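Local coordinates for ferredoxin-like protein (Thermotoga maritima, PDB 7KOE) that probably passes electrons through two 4Fe-4S clusters in a complex with FAD-containing electron transfer flavoprotein, at residues R11-E16 with G83-L88; K22-S27 with N75-Y80. All blocks are in the same frame, centred on the assembly; numbering follows the deposited sequence.

Contact 1 (R11-E16 with G83-L88); sequences RYRTDE and GNYGVL. With FAD (flavin-adenine dinucleotide), chain J.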
loop_
_atom_site.group_PDB
_atom_site.type_symbol
_atom_site.label_atom_id
_atom_site.label_comp_id
_atom_site.label_asym_id
_atom_site.label_seq_id
_atom_site.Cartn_x
_atom_site.Cartn_y
_atom_site.Cartn_z
ATOM N N ARG D 11 -16.133 22.711 -14.370
ATOM C CA ARG D 11 -15.586 23.707 -15.269
ATOM C C ARG D 11 -16.708 24.292 -16.101
ATOM O O ARG D 11 -17.522 23.555 -16.659
ATOM C CB ARG D 11 -14.524 23.103 -16.176
ATOM C CG ARG D 11 -13.736 24.132 -16.917
ATOM C CD ARG D 11 -13.112 23.527 -18.123
ATOM N NE ARG D 11 -12.535 24.542 -18.980
ATOM C CZ ARG D 11 -12.368 24.390 -20.282
ATOM N NH1 ARG D 11 -12.739 23.267 -20.869
ATOM N NH2 ARG D 11 -11.831 25.357 -20.994
ATOM N N TYR D 12 -16.751 25.611 -16.179
ATOM C CA TYR D 12 -17.775 26.304 -16.931
ATOM C C TYR D 12 -17.127 27.269 -17.903
ATOM O O TYR D 12 -16.057 27.818 -17.646
ATOM C CB TYR D 12 -18.713 27.094 -16.029
ATOM C CG TYR D 12 -19.582 26.281 -15.112
ATOM C CD1 TYR D 12 -19.099 25.800 -13.909
ATOM C CD2 TYR D 12 -20.895 26.025 -15.433
ATOM C CE1 TYR D 12 -19.897 25.081 -13.065
ATOM C CE2 TYR D 12 -21.695 25.308 -14.593
ATOM C CZ TYR D 12 -21.189 24.828 -13.420
ATOM O OH TYR D 12 -21.997 24.108 -12.584
ATOM N N ARG D 13 -17.792 27.472 -19.028
ATOM C CA ARG D 13 -17.624 28.687 -19.809
ATOM C C ARG D 13 -18.985 29.359 -19.769
ATOM O O ARG D 13 -19.907 28.953 -20.477
ATOM C CB ARG D 13 -17.156 28.423 -21.229
ATOM C CG ARG D 13 -16.743 29.700 -21.915
ATOM C CD ARG D 13 -15.957 29.476 -23.176
ATOM N NE ARG D 13 -14.600 29.018 -22.934
ATOM C CZ ARG D 13 -14.196 27.772 -23.124
ATOM N NH1 ARG D 13 -15.051 26.863 -23.544
ATOM N NH2 ARG D 13 -12.940 27.439 -22.889
ATOM N N THR D 14 -19.123 30.358 -18.913
ATOM C CA THR D 14 -20.410 30.987 -18.701
ATOM C C THR D 14 -20.712 31.972 -19.820
ATOM O O THR D 14 -19.838 32.718 -20.265
ATOM C CB THR D 14 -20.431 31.695 -17.351
ATOM O OG1 THR D 14 -19.805 30.863 -16.371
ATOM C CG2 THR D 14 -21.844 31.959 -16.922
ATOM N N ASP D 15 -21.955 31.950 -20.289
ATOM C CA ASP D 15 -22.458 32.884 -21.289
ATOM C C ASP D 15 -23.437 33.808 -20.575
ATOM O O ASP D 15 -24.644 33.583 -20.581
ATOM C CB ASP D 15 -23.120 32.138 -22.424
ATOM C CG ASP D 15 -23.152 32.934 -23.699
ATOM O OD1 ASP D 15 -22.566 34.031 -23.726
ATOM O OD2 ASP D 15 -23.759 32.461 -24.679
ATOM N N GLU D 16 -22.903 34.865 -19.958
ATOM C CA GLU D 16 -23.719 35.689 -19.072
ATOM C C GLU D 16 -24.669 36.596 -19.838
ATOM O O GLU D 16 -25.717 36.978 -19.309
ATOM C CB GLU D 16 -22.830 36.528 -18.164
ATOM C CG GLU D 16 -21.931 35.721 -17.270
ATOM C CD GLU D 16 -20.518 35.681 -17.784
ATOM O OE1 GLU D 16 -20.312 35.983 -18.975
ATOM O OE2 GLU D 16 -19.611 35.354 -16.997
ATOM N N GLY D 83 -22.800 26.619 -28.278
ATOM C CA GLY D 83 -21.617 25.790 -28.398
ATOM C C GLY D 83 -20.437 26.440 -27.704
ATOM O O GLY D 83 -20.294 27.664 -27.707
ATOM N N ASN D 84 -19.627 25.599 -27.051
ATOM C CA ASN D 84 -18.498 25.995 -26.204
ATOM C C ASN D 84 -18.946 26.830 -25.010
ATOM O O ASN D 84 -18.239 27.728 -24.575
ATOM C CB ASN D 84 -17.414 26.735 -26.997
ATOM C CG ASN D 84 -16.032 26.401 -26.540
ATOM O OD1 ASN D 84 -15.847 25.770 -25.507
ATOM N ND2 ASN D 84 -15.039 26.830 -27.302
ATOM N N TYR D 85 -20.119 26.531 -24.458
ATOM C CA TYR D 85 -20.582 27.259 -23.285
ATOM C C TYR D 85 -21.327 26.311 -22.359
ATOM O O TYR D 85 -21.744 25.224 -22.757
ATOM C CB TYR D 85 -21.471 28.444 -23.664
ATOM C CG TYR D 85 -20.697 29.640 -24.158
ATOM C CD1 TYR D 85 -20.046 30.480 -23.273
ATOM C CD2 TYR D 85 -20.604 29.920 -25.509
ATOM C CE1 TYR D 85 -19.331 31.564 -23.717
ATOM C CE2 TYR D 85 -19.889 30.998 -25.964
ATOM C CZ TYR D 85 -19.256 31.817 -25.063
ATOM O OH TYR D 85 -18.544 32.903 -25.510
ATOM N N GLY D 86 -21.485 26.739 -21.109
ATOM C CA GLY D 86 -22.162 25.941 -20.108
ATOM C C GLY D 86 -21.203 25.082 -19.319
ATOM O O GLY D 86 -20.049 25.472 -19.161
ATOM N N VAL D 87 -21.653 23.931 -18.805
ATOM C CA VAL D 87 -20.737 22.983 -18.179
ATOM C C VAL D 87 -19.767 22.448 -19.212
ATOM O O VAL D 87 -20.114 22.248 -20.381
ATOM C CB VAL D 87 -21.470 21.812 -17.507
ATOM C CG1 VAL D 87 -22.090 22.231 -16.248
ATOM C CG2 VAL D 87 -22.526 21.250 -18.420
ATOM N N LEU D 88 -18.530 22.242 -18.789
ATOM C CA LEU D 88 -17.534 21.572 -19.605
ATOM C C LEU D 88 -16.982 20.478 -18.714
ATOM O O LEU D 88 -16.044 20.705 -17.951
ATOM C CB LEU D 88 -16.464 22.522 -20.101
ATOM C CG LEU D 88 -16.981 23.702 -20.920
ATOM C CD1 LEU D 88 -15.916 24.742 -21.051
ATOM C CD2 LEU D 88 -17.456 23.248 -22.275
HETATM P PA FAD J . -26.097 36.408 -2.062
HETATM O O1A FAD J . -27.572 36.325 -2.050
HETATM O O2A FAD J . -25.410 35.054 -1.990
HETATM O O5B FAD J . -25.614 37.365 -0.960
HETATM C C5B FAD J . -26.551 38.092 -0.140
HETATM C C4B FAD J . -25.873 38.463 1.150
HETATM O O4B FAD J . -26.233 39.815 1.513
HETATM C C3B FAD J . -26.231 37.584 2.347
HETATM O O3B FAD J . -25.073 37.282 3.116
HETATM C C2B FAD J . -27.224 38.451 3.124
HETATM O O2B FAD J . -27.201 38.172 4.517
HETATM C C1B FAD J . -26.657 39.839 2.854
HETATM N N9A FAD J . -27.615 40.925 3.022
HETATM C C8A FAD J . -28.972 40.867 2.847
HETATM N N7A FAD J . -29.589 42.001 3.075
HETATM C C5A FAD J . -28.564 42.866 3.428
HETATM C C6A FAD J . -28.551 44.227 3.791
HETATM N N6A FAD J . -29.646 44.988 3.862
HETATM N N1A FAD J . -27.356 44.786 4.084
HETATM C C2A FAD J . -26.258 44.032 4.014
HETATM N N3A FAD J . -26.148 42.745 3.682
HETATM C C4A FAD J . -27.344 42.215 3.401
HETATM N N1 FAD J . -20.319 35.502 -8.596
HETATM C C2 FAD J . -19.592 36.650 -8.654
HETATM O O2 FAD J . -19.809 37.578 -7.883
HETATM N N3 FAD J . -18.587 36.779 -9.580
HETATM C C4 FAD J . -18.217 35.842 -10.494
HETATM O O4 FAD J . -17.302 36.069 -11.281
HETATM C C4X FAD J . -18.998 34.631 -10.437
HETATM N N5 FAD J . -18.712 33.699 -11.267
HETATM C C5X FAD J . -19.446 32.541 -11.220
HETATM C C6 FAD J . -19.140 31.529 -12.117
HETATM C C7 FAD J . -19.850 30.337 -12.112
HETATM C C7M FAD J . -19.489 29.264 -13.102
HETATM C C8 FAD J . -20.887 30.151 -11.186
HETATM C C8M FAD J . -21.666 28.874 -11.144
HETATM C C9 FAD J . -21.195 31.162 -10.285
HETATM C C9A FAD J . -20.484 32.353 -10.301
HETATM N N10 FAD J . -20.749 33.389 -9.389
HETATM C C10 FAD J . -20.036 34.556 -9.446
HETATM C "C1'" FAD J . -21.858 33.276 -8.431
HETATM C "C2'" FAD J . -21.445 32.816 -7.041
HETATM O "O2'" FAD J . -21.340 31.393 -7.000
HETATM C "C3'" FAD J . -22.513 33.264 -6.046
HETATM O "O3'" FAD J . -23.719 32.564 -6.331
HETATM C "C4'" FAD J . -22.804 34.763 -6.089
HETATM O "O4'" FAD J . -21.591 35.494 -5.919
HETATM C "C5'" FAD J . -23.804 35.203 -5.046
HETATM O "O5'" FAD J . -23.836 36.644 -5.021
HETATM P P FAD J . -24.091 37.433 -3.689
HETATM O O1P FAD J . -23.958 38.919 -4.026
HETATM O O2P FAD J . -23.253 36.940 -2.610
HETATM O O3P FAD J . -25.601 37.131 -3.380
#

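Contact 2 (K22-S27 with N75-Y80); sequences KIKDES and NIEWNY. With SF4 (iron/sulfur cluster), chain N.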
loop_
_atom_site.group_PDB
_atom_site.type_symbol
_atom_site.label_atom_id
_atom_site.label_comp_id
_atom_site.label_asym_id
_atom_site.label_seq_id
_atom_site.Cartn_x
_atom_site.Cartn_y
_atom_site.Cartn_z
ATOM N N LYS D 22 -34.885 30.882 -19.226
ATOM C CA LYS D 22 -35.816 31.979 -19.045
ATOM C C LYS D 22 -37.129 31.402 -18.552
ATOM O O LYS D 22 -37.517 30.303 -18.949
ATOM C CB LYS D 22 -36.017 32.745 -20.350
ATOM C CG LYS D 22 -36.678 34.095 -20.192
ATOM C CD LYS D 22 -36.868 34.764 -21.537
ATOM C CE LYS D 22 -37.901 34.033 -22.375
ATOM N NZ LYS D 22 -39.269 34.192 -21.821
ATOM N N ILE D 23 -37.799 32.123 -17.668
ATOM C CA ILE D 23 -39.114 31.731 -17.191
ATOM C C ILE D 23 -40.148 32.509 -17.989
ATOM O O ILE D 23 -40.093 33.743 -18.050
ATOM C CB ILE D 23 -39.252 31.962 -15.683
ATOM C CG1 ILE D 23 -38.509 30.850 -14.957
ATOM C CG2 ILE D 23 -40.699 31.996 -15.272
ATOM C CD1 ILE D 23 -38.624 30.913 -13.500
ATOM N N LYS D 24 -41.071 31.779 -18.617
ATOM C CA LYS D 24 -41.982 32.377 -19.585
ATOM C C LYS D 24 -42.988 33.302 -18.918
ATOM O O LYS D 24 -43.384 34.318 -19.499
ATOM C CB LYS D 24 -42.705 31.279 -20.357
ATOM C CG LYS D 24 -41.807 30.420 -21.210
ATOM C CD LYS D 24 -42.553 29.202 -21.709
ATOM C CE LYS D 24 -41.779 28.493 -22.798
ATOM N NZ LYS D 24 -42.300 27.124 -23.042
ATOM N N ASP D 25 -43.413 32.973 -17.703
ATOM C CA ASP D 25 -44.427 33.749 -17.001
ATOM C C ASP D 25 -44.134 33.671 -15.513
ATOM O O ASP D 25 -44.307 32.615 -14.901
ATOM C CB ASP D 25 -45.826 33.226 -17.308
ATOM C CG ASP D 25 -46.898 34.276 -17.125
ATOM O OD1 ASP D 25 -46.994 34.848 -16.021
ATOM O OD2 ASP D 25 -47.652 34.525 -18.088
ATOM N N GLU D 26 -43.703 34.783 -14.932
ATOM C CA GLU D 26 -43.384 34.839 -13.514
ATOM C C GLU D 26 -44.611 34.748 -12.621
ATOM O O GLU D 26 -44.465 34.450 -11.433
ATOM C CB GLU D 26 -42.635 36.131 -13.198
ATOM C CG GLU D 26 -41.226 36.185 -13.735
ATOM C CD GLU D 26 -40.243 35.462 -12.849
ATOM O OE1 GLU D 26 -40.487 35.391 -11.628
ATOM O OE2 GLU D 26 -39.219 34.977 -13.370
ATOM N N SER D 27 -45.805 35.008 -13.153
ATOM C CA SER D 27 -47.009 34.970 -12.336
ATOM C C SER D 27 -47.479 33.547 -12.083
ATOM O O SER D 27 -48.138 33.291 -11.072
ATOM C CB SER D 27 -48.120 35.774 -13.003
ATOM O OG SER D 27 -48.470 35.204 -14.249
ATOM N N ASN D 75 -43.671 26.640 -18.029
ATOM C CA ASN D 75 -43.176 28.013 -18.143
ATOM C C ASN D 75 -41.705 28.108 -17.746
ATOM O O ASN D 75 -41.286 28.944 -16.952
ATOM C CB ASN D 75 -44.040 28.966 -17.323
ATOM C CG ASN D 75 -44.077 28.614 -15.871
ATOM O OD1 ASN D 75 -44.188 27.449 -15.511
ATOM N ND2 ASN D 75 -43.953 29.620 -15.020
ATOM N N ILE D 76 -40.897 27.250 -18.351
ATOM C CA ILE D 76 -39.451 27.401 -18.327
ATOM C C ILE D 76 -38.991 27.315 -19.771
ATOM O O ILE D 76 -39.036 26.240 -20.378
ATOM C CB ILE D 76 -38.751 26.355 -17.449
ATOM C CG1 ILE D 76 -39.077 26.617 -15.981
ATOM C CG2 ILE D 76 -37.254 26.423 -17.648
ATOM C CD1 ILE D 76 -38.284 25.821 -15.002
ATOM N N GLU D 77 -38.604 28.453 -20.336
ATOM C CA GLU D 77 -37.997 28.465 -21.656
ATOM C C GLU D 77 -36.598 27.899 -21.505
ATOM O O GLU D 77 -35.659 28.613 -21.148
ATOM C CB GLU D 77 -37.982 29.877 -22.241
ATOM C CG GLU D 77 -37.298 30.009 -23.593
ATOM C CD GLU D 77 -37.856 29.061 -24.633
ATOM O OE1 GLU D 77 -39.094 28.989 -24.775
ATOM O OE2 GLU D 77 -37.053 28.389 -25.314
ATOM N N TRP D 78 -36.463 26.603 -21.729
ATOM C CA TRP D 78 -35.225 25.890 -21.476
ATOM C C TRP D 78 -34.505 25.682 -22.792
ATOM O O TRP D 78 -35.062 25.101 -23.726
ATOM C CB TRP D 78 -35.506 24.552 -20.803
ATOM C CG TRP D 78 -34.301 23.799 -20.361
ATOM C CD1 TRP D 78 -33.759 23.804 -19.126
ATOM C CD2 TRP D 78 -33.510 22.899 -21.141
ATOM N NE1 TRP D 78 -32.663 22.989 -19.082
ATOM C CE2 TRP D 78 -32.492 22.418 -20.311
ATOM C CE3 TRP D 78 -33.561 22.459 -22.463
ATOM C CZ2 TRP D 78 -31.537 21.529 -20.755
ATOM C CZ3 TRP D 78 -32.612 21.581 -22.899
ATOM C CH2 TRP D 78 -31.618 21.121 -22.051
ATOM N N ASN D 79 -33.275 26.153 -22.861
ATOM C CA ASN D 79 -32.384 25.853 -23.959
ATOM C C ASN D 79 -31.101 25.283 -23.390
ATOM O O ASN D 79 -30.798 25.443 -22.208
ATOM C CB ASN D 79 -32.068 27.098 -24.786
ATOM C CG ASN D 79 -33.218 27.526 -25.651
ATOM O OD1 ASN D 79 -33.723 26.750 -26.459
ATOM N ND2 ASN D 79 -33.656 28.765 -25.480
ATOM N N TYR D 80 -30.355 24.604 -24.236
ATOM C CA TYR D 80 -28.963 24.404 -23.940
ATOM C C TYR D 80 -28.249 25.735 -24.110
ATOM O O TYR D 80 -28.708 26.599 -24.860
ATOM C CB TYR D 80 -28.360 23.363 -24.873
ATOM C CG TYR D 80 -28.619 21.942 -24.466
ATOM C CD1 TYR D 80 -28.169 21.458 -23.251
ATOM C CD2 TYR D 80 -29.305 21.079 -25.301
ATOM C CE1 TYR D 80 -28.397 20.155 -22.881
ATOM C CE2 TYR D 80 -29.542 19.779 -24.936
ATOM C CZ TYR D 80 -29.088 19.324 -23.727
ATOM O OH TYR D 80 -29.324 18.023 -23.366
HETATM FE FE1 SF4 N . -42.882 28.736 -11.828
HETATM FE FE2 SF4 N . -43.627 26.127 -10.505
HETATM FE FE3 SF4 N . -40.797 26.586 -11.453
HETATM FE FE4 SF4 N . -43.018 26.201 -13.462
HETATM S S1 SF4 N . -42.280 25.088 -11.796
HETATM S S2 SF4 N . -41.535 27.699 -13.119
HETATM S S3 SF4 N . -44.365 27.240 -12.171
HETATM S S4 SF4 N . -42.144 27.625 -10.162
#

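Contact 1 (R11-E16 with G83-L88)
Leu88 N donates to Arg11 O at 2.7 Å, with an N-H...O angle of 158°. Next along the ladder, Arg13 and Gly86 bond both ways: Arg13 N to Gly86 O at 3.0 Å and Gly86 N to Arg13 O at 2.8 Å. Tyr12 and Val87 form the non-hydrogen-bonded pair between these bonds. This is a short two-stranded antiparallel ribbon that joins the two ends of the ferredoxin-like chain. On one face, Tyr12 CE2 meets Val87 CG1 at 3.5 Å, their side chains pointing the same way. The ring takes a methyl group of the flavin as well, with Tyr12 CD1 3.6 Å from FAD C7M, while Tyr12 OH bonds to Gly60 O. At the Leu88 end of the ribbon, Arg11 CG lies anti to the backbone N (chi1 -168°), and the chain then runs extended past Leu88. Leu88 CD1 lies 3.5 Å above one face of the Arg11 guanidinium, toward its rim. Arg11 NH1 makes a salt bridge to an acidic side chain of another protein chain. The Arg13 side chain crosses Tyr85 at about a right angle, with Arg13 CG 3.7 Å from Tyr85 CD1. The Asp15 carboxylate stacks on the Tyr85 ring, its CG 3.9 Å above the ring centre and its plane turned only 15° from it. Asp15 OD2 is paired with Arg82.

Contact 2 (K22-S27 with N75-Y80)
The Asn75 amide sits between the loop 22-27 and a 4Fe-4S cluster. At one edge, ND2 gives a hydrogen bond to Asp25 O at 3.0 Å, and that oxygen lies 13° out of the amide plane. OD1 is turned to the cluster, with FE4 its nearest atom. CG falls between the backbone N and the carbonyl carbon (chi1 59°), which brings the amide to the cluster while ND2 still meets Asp25. With an alanine here, Asp25 O would probably be left without its amide donor, and a gap would be likely to open beside the cluster. Asp25 also caps the turn into helix 28-32, where its OD1 accepts from Ser27 N through the anti lone pair.

The backbones pair as the antiparallel strands 21-22 and 77-78. Within the two-cluster core, the strand before the first half pairs with the strand after the second, as in bacterial 2[4Fe-4S] ferredoxins. Lys22 N bonds to Glu77 O at 3.1 Å, and the return bond from Glu77 N to Lys22 O is weak. Further on, Lys24 N donates to Asn75 O at 3.3 Å from above the carbonyl plane.

Ile23 and Ile76 both pack on Tyr47 of strand 47-50. Their CG1 atoms are 4.4 Å apart, a loose touch, and Ile76 CG1 lies 3.9 Å from cluster atom S2. Among the charged side chains, the extended Lys24 chain crosses Glu77, and Lys24 CE comes to 3.4 Å from Glu77 OE1. The amine stops short of a salt bridge, with Lys24 NZ 4.1 Å from Glu77 OE1, and NZ is hydrogen-bonded to Gly74 O. Lys22 adds its CB, 4.0 Å from Glu77 CB.

Overall arrangement
Contact 2 is nested inside the loop that contact 1 closes, and their centres are 19 Å apart. Strand 77-78 leads on to strand 86-87 in the chain, but the contacts do not otherwise touch. Contact 2 borders both clusters. Asn75 and Ile76 line one, while Trp78 lines the other. The side chain of Ile76 is also about 6 Å from a second bound iron/sulfur cluster, the one at Trp78. Contact 1 meets one FAD through Tyr12 and Thr14, and Tyr80 of contact 2 touches a FAD as well. The side chain of Tyr12 is about 8 Å from the cluster that Trp78 lines. The side chain of Val87 is about 9 Å from another FAD. These spacings are consistent with electron transfer between flavin and clusters.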